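PDB 6I8X: fatty acid-binding protein homolog from Ascaris suum, which binds fatty acids inside a beta-barrel and may sequester potentially toxic fatty acids and their peroxidation products or help maintain the eggshell's lipid layer. Local coordinates for residues L14-K18 with Y145-Q149. Residues are numbered along the deposited sequence; the frame is centred on the assembly and turned at random.
Sequences LGTFK and YYKKQ. With TAM (tris(hydroxyethyl)aminomethane), chain K; VCA (vaccenic acid), chain C.
Lys-148 runs its aliphatic chain obliquely over the CE1 side of the Phe-17 ring. Its CD lies 4.2 Å from the Phe-17 ring centroid, an off-centre CH-pi contact 30° from the ring normal. CG of Lys-148 is anti to the backbone N (chi1 171°), and later bends carry the chain past CE1 and CZ of the ring. Lys-148 CE then comes 3.4 Å from Leu-14 O. The ammonium Lys-148 NZ donates to O5 of the bound tris(hydroxyethyl)aminomethane at 3.0 Å. The C-terminal carboxylate of Gln-149 takes a weak hydrogen bond from that same hydroxyl. Gly-15 passes close by, its CA 3.4 Å from O5 of the ligand.

Phe-17 and Tyr-146 meet at their beta carbons, CB to CB 3.5 Å. The Tyr-146 ring turns its edge to Phe-17 O. Tyr-146 OH ends 2.7 Å from O1 of vaccenic acid, at the fatty acid carboxyl group. Lys-18 and Lys-147 share the opposite face from Phe-17 and Lys-148. Gln-149 crosses Lys-18 at an angle, with Gln-149 CG 4.0 Å from Lys-18 CB.

The backbones are antiparallel. Lys-18 and Lys-147 form a hydrogen-bonded pair, and Gln-149 N donates to Thr-16 O at 2.9 Å. The contact joins the first and last strands of the fatty acid-binding protein barrel, 15-23 and 140-148. Strand 47-53 flanks strand 15-23, with backbone hydrogen bonds between Gly-15 and Phe-51 and between Phe-17 and Lys-49. Strand 130-137 flanks the last, and its Leu-131 touches Phe-17.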
ATOM      1  N   LEU A  14      -4.026   6.116  10.017  1.00 33.56           N
ATOM      2  CA  LEU A  14      -3.861   7.500   9.599  1.00 34.12           C
ATOM      3  C   LEU A  14      -2.513   8.049  10.008  1.00 36.52           C
ATOM      4  O   LEU A  14      -2.031   7.772  11.113  1.00 36.33           O
ATOM      5  CB  LEU A  14      -4.983   8.409  10.147  1.00 34.77           C
ATOM      6  CG  LEU A  14      -6.392   8.192   9.564  1.00 40.58           C
ATOM      7  CD1 LEU A  14      -7.390   9.176  10.188  1.00 41.99           C
ATOM      8  CD2 LEU A  14      -6.406   8.332   8.035  1.00 40.11           C
ATOM      9  N   GLY A  15      -1.933   8.846   9.119  1.00 30.11           N
ATOM     10  CA  GLY A  15      -0.668   9.508   9.379  1.00 28.82           C
ATOM     11  C   GLY A  15       0.416   9.248   8.359  1.00 29.61           C
ATOM     12  O   GLY A  15       0.146   8.784   7.255  1.00 28.62           O
ATOM     13  N   THR A  16       1.642   9.552   8.760  1.00 26.52           N
ATOM     14  CA  THR A  16       2.895   9.423   8.011  1.00 27.17           C
ATOM     15  C   THR A  16       3.712   8.278   8.603  1.00 30.61           C
ATOM     16  O   THR A  16       3.933   8.229   9.811  1.00 29.46           O
ATOM     17  CB  THR A  16       3.685  10.743   8.050  1.00 31.10           C
ATOM     18  OG1 THR A  16       2.854  11.777   7.527  1.00 31.53           O
ATOM     19  CG2 THR A  16       4.990  10.667   7.237  1.00 32.63           C
ATOM     20  N   PHE A  17       4.210   7.410   7.733  1.00 27.68           N
ATOM     21  CA  PHE A  17       4.983   6.237   8.130  1.00 27.76           C
ATOM     22  C   PHE A  17       6.224   6.121   7.252  1.00 30.18           C
ATOM     23  O   PHE A  17       6.132   6.082   6.029  1.00 29.00           O
ATOM     24  CB  PHE A  17       4.096   4.971   8.036  1.00 28.97           C
ATOM     25  CG  PHE A  17       2.827   4.989   8.869  1.00 30.97           C
ATOM     26  CD1 PHE A  17       2.816   4.473  10.163  1.00 33.24           C
ATOM     27  CD2 PHE A  17       1.623   5.444   8.330  1.00 33.14           C
ATOM     28  CE1 PHE A  17       1.628   4.404  10.897  1.00 33.40           C
ATOM     29  CE2 PHE A  17       0.442   5.407   9.082  1.00 34.90           C
ATOM     30  CZ  PHE A  17       0.458   4.895  10.359  1.00 32.83           C
ATOM     31  N   LYS A  18       7.381   6.095   7.877  1.00 28.74           N
ATOM     32  CA  LYS A  18       8.658   6.018   7.161  1.00 28.81           C
ATOM     33  C   LYS A  18       9.261   4.603   7.204  1.00 30.64           C
ATOM     34  O   LYS A  18       9.493   4.069   8.286  1.00 28.58           O
ATOM     35  CB  LYS A  18       9.653   7.080   7.721  1.00 30.43           C
ATOM     36  CG  LYS A  18      11.014   7.091   7.020  1.00 42.14           C
ATOM     37  CD  LYS A  18      12.052   7.963   7.737  1.00 56.32           C
ATOM     38  CE  LYS A  18      12.800   7.252   8.863  1.00 73.80           C
ATOM     39  NZ  LYS A  18      13.730   6.177   8.375  1.00 75.84           N
ATOM     40  N   TYR A 145       8.661  -2.707   7.591  1.00 30.81           N
ATOM     41  CA  TYR A 145       8.379  -1.948   8.813  1.00 30.27           C
ATOM     42  C   TYR A 145       8.516  -0.440   8.601  1.00 31.87           C
ATOM     43  O   TYR A 145       9.597   0.037   8.292  1.00 29.40           O
ATOM     44  CB  TYR A 145       9.255  -2.476   9.991  1.00 31.27           C
ATOM     45  CG  TYR A 145       9.022  -3.955  10.256  1.00 35.26           C
ATOM     46  CD1 TYR A 145       9.682  -4.930   9.511  1.00 38.15           C
ATOM     47  CD2 TYR A 145       8.080  -4.376  11.187  1.00 35.79           C
ATOM     48  CE1 TYR A 145       9.421  -6.283   9.697  1.00 39.16           C
ATOM     49  CE2 TYR A 145       7.826  -5.730  11.398  1.00 36.88           C
ATOM     50  CZ  TYR A 145       8.496  -6.680  10.648  1.00 47.16           C
ATOM     51  OH  TYR A 145       8.257  -8.016  10.852  1.00 51.79           O
ATOM     52  N   TYR A 146       7.403   0.297   8.790  1.00 29.55           N
ATOM     53  CA  TYR A 146       7.281   1.763   8.630  1.00 28.86           C
ATOM     54  C   TYR A 146       6.973   2.384   9.973  1.00 33.33           C
ATOM     55  O   TYR A 146       5.945   2.088  10.601  1.00 34.17           O
ATOM     56  CB  TYR A 146       6.140   2.122   7.650  1.00 28.82           C
ATOM     57  CG  TYR A 146       6.338   1.627   6.240  1.00 30.11           C
ATOM     58  CD1 TYR A 146       6.088   0.295   5.906  1.00 32.76           C
ATOM     59  CD2 TYR A 146       6.703   2.501   5.219  1.00 30.52           C
ATOM     60  CE1 TYR A 146       6.271  -0.170   4.604  1.00 33.74           C
ATOM     61  CE2 TYR A 146       6.847   2.058   3.905  1.00 31.88           C
ATOM     62  CZ  TYR A 146       6.657   0.714   3.609  1.00 44.13           C
ATOM     63  OH  TYR A 146       6.812   0.252   2.330  1.00 52.07           O
ATOM     64  N   LYS A 147       7.892   3.200  10.429  1.00 29.71           N
ATOM     65  CA  LYS A 147       7.839   3.872  11.715  1.00 29.38           C
ATOM     66  C   LYS A 147       6.907   5.062  11.606  1.00 33.55           C
ATOM     67  O   LYS A 147       7.078   5.886  10.712  1.00 33.02           O
ATOM     68  CB  LYS A 147       9.272   4.289  12.129  1.00 30.35           C
ATOM     69  CG  LYS A 147       9.409   4.983  13.474  1.00 36.33           C
ATOM     70  CD  LYS A 147       9.641   4.011  14.618  1.00 48.91           C
ATOM     71  CE  LYS A 147      10.088   4.687  15.894  1.00 60.93           C
ATOM     72  NZ  LYS A 147       8.948   5.283  16.625  1.00 72.84           N
ATOM     73  N   LYS A 148       5.893   5.114  12.486  1.00 30.43           N
ATOM     74  CA  LYS A 148       4.955   6.222  12.580  1.00 30.73           C
ATOM     75  C   LYS A 148       5.754   7.494  12.966  1.00 35.02           C
ATOM     76  O   LYS A 148       6.582   7.476  13.900  1.00 30.86           O
ATOM     77  CB  LYS A 148       3.849   5.887  13.615  1.00 33.83           C
ATOM     78  CG  LYS A 148       2.896   7.003  14.018  1.00 36.18           C
ATOM     79  CD  LYS A 148       2.085   7.506  12.874  1.00 38.83           C
ATOM     80  CE  LYS A 148       0.625   7.530  13.204  1.00 42.50           C
ATOM     81  NZ  LYS A 148       0.180   8.818  13.796  1.00 38.26           N
ATOM     82  N   GLN A 149       5.526   8.581  12.187  1.00 33.66           N
ATOM     83  CA  GLN A 149       6.186   9.884  12.356  1.00 33.15           C
ATOM     84  C   GLN A 149       5.232  10.925  12.959  1.00 45.51           C
ATOM     85  O   GLN A 149       5.733  11.982  13.383  1.00 65.41           O
ATOM     86  CB  GLN A 149       6.719  10.396  10.997  1.00 34.34           C
ATOM     87  CG  GLN A 149       7.494   9.368  10.150  1.00 34.18           C
ATOM     88  CD  GLN A 149       8.858   9.152  10.718  1.00 48.44           C
ATOM     89  OE1 GLN A 149       9.095   8.257  11.537  1.00 45.94           O
ATOM     90  NE2 GLN A 149       9.774   9.998  10.321  1.00 40.22           N
ATOM     91  OXT GLN A 149       3.991  10.737  12.930  1.00 51.84           O
TER
HETATM   92  C   TAM K 209      -2.872  12.248  12.527  1.00 61.11           C
HETATM   93  C1  TAM K 209      -2.968  12.678  11.001  1.00 62.01           C
HETATM   94  C2  TAM K 209      -1.582  11.314  12.651  1.00 54.11           C
HETATM   95  C3  TAM K 209      -2.830  13.398  13.645  1.00 59.91           C
HETATM   96  C4  TAM K 209      -4.357  12.697  10.400  1.00 62.57           C
HETATM   97  C5  TAM K 209      -0.288  12.015  12.292  1.00 54.76           C
HETATM   98  C6  TAM K 209      -3.172  14.786  13.162  1.00 60.98           C
HETATM   99  N   TAM K 209      -4.125  11.486  12.692  1.00 62.33           N
HETATM  100  O4  TAM K 209      -4.290  13.088   9.048  1.00 62.85           O
HETATM  101  O5  TAM K 209       0.830  11.113  12.021  1.00 60.89           O
HETATM  102  O6  TAM K 209      -3.190  15.680  14.252  1.00 64.35           O
HETATM  103  O2  VCA C 201       4.827   0.047  -1.602  1.00 89.03           O
HETATM  104  C1  VCA C 201       6.119   0.101  -1.370  1.00 92.39           C
HETATM  105  O1  VCA C 201       6.584   0.498  -0.329  1.00 94.23           O
HETATM  106  C2  VCA C 201       6.975  -0.385  -2.506  1.00 93.58           C
HETATM  107  C3  VCA C 201       8.267   0.395  -2.728  1.00 91.51           C
HETATM  108  C4  VCA C 201       8.890   0.110  -4.085  1.00 91.76           C
HETATM  109  C5  VCA C 201      10.249   0.736  -4.318  1.00 89.97           C
HETATM  110  C6  VCA C 201      10.191   2.132  -4.905  1.00 89.89           C
HETATM  111  C7  VCA C 201      11.548   2.807  -4.942  1.00 92.25           C
HETATM  112  C8  VCA C 201      12.473   2.446  -6.094  1.00 95.61           C
HETATM  113  C9  VCA C 201      12.208   3.212  -7.374  1.00 96.81           C
HETATM  114  C10 VCA C 201      13.071   2.730  -8.545  1.00 98.28           C
HETATM  115  C11 VCA C 201      12.418   2.902  -9.884  1.00 99.26           C
HETATM  116  C12 VCA C 201      11.384   2.214 -10.335  1.00 99.97           C
HETATM  117  C13 VCA C 201      10.649   1.133  -9.597  1.00 99.12           C
HETATM  118  C14 VCA C 201       9.664   0.354 -10.468  1.00 98.09           C
HETATM  119  C15 VCA C 201       9.034  -0.846  -9.775  1.00 96.89           C
HETATM  120  C16 VCA C 201       8.253  -0.535  -8.504  1.00 94.98           C
HETATM  121  C17 VCA C 201       7.578  -1.750  -7.897  1.00 96.76           C
HETATM  122  C18 VCA C 201       6.545  -1.403  -6.859  1.00 96.49           C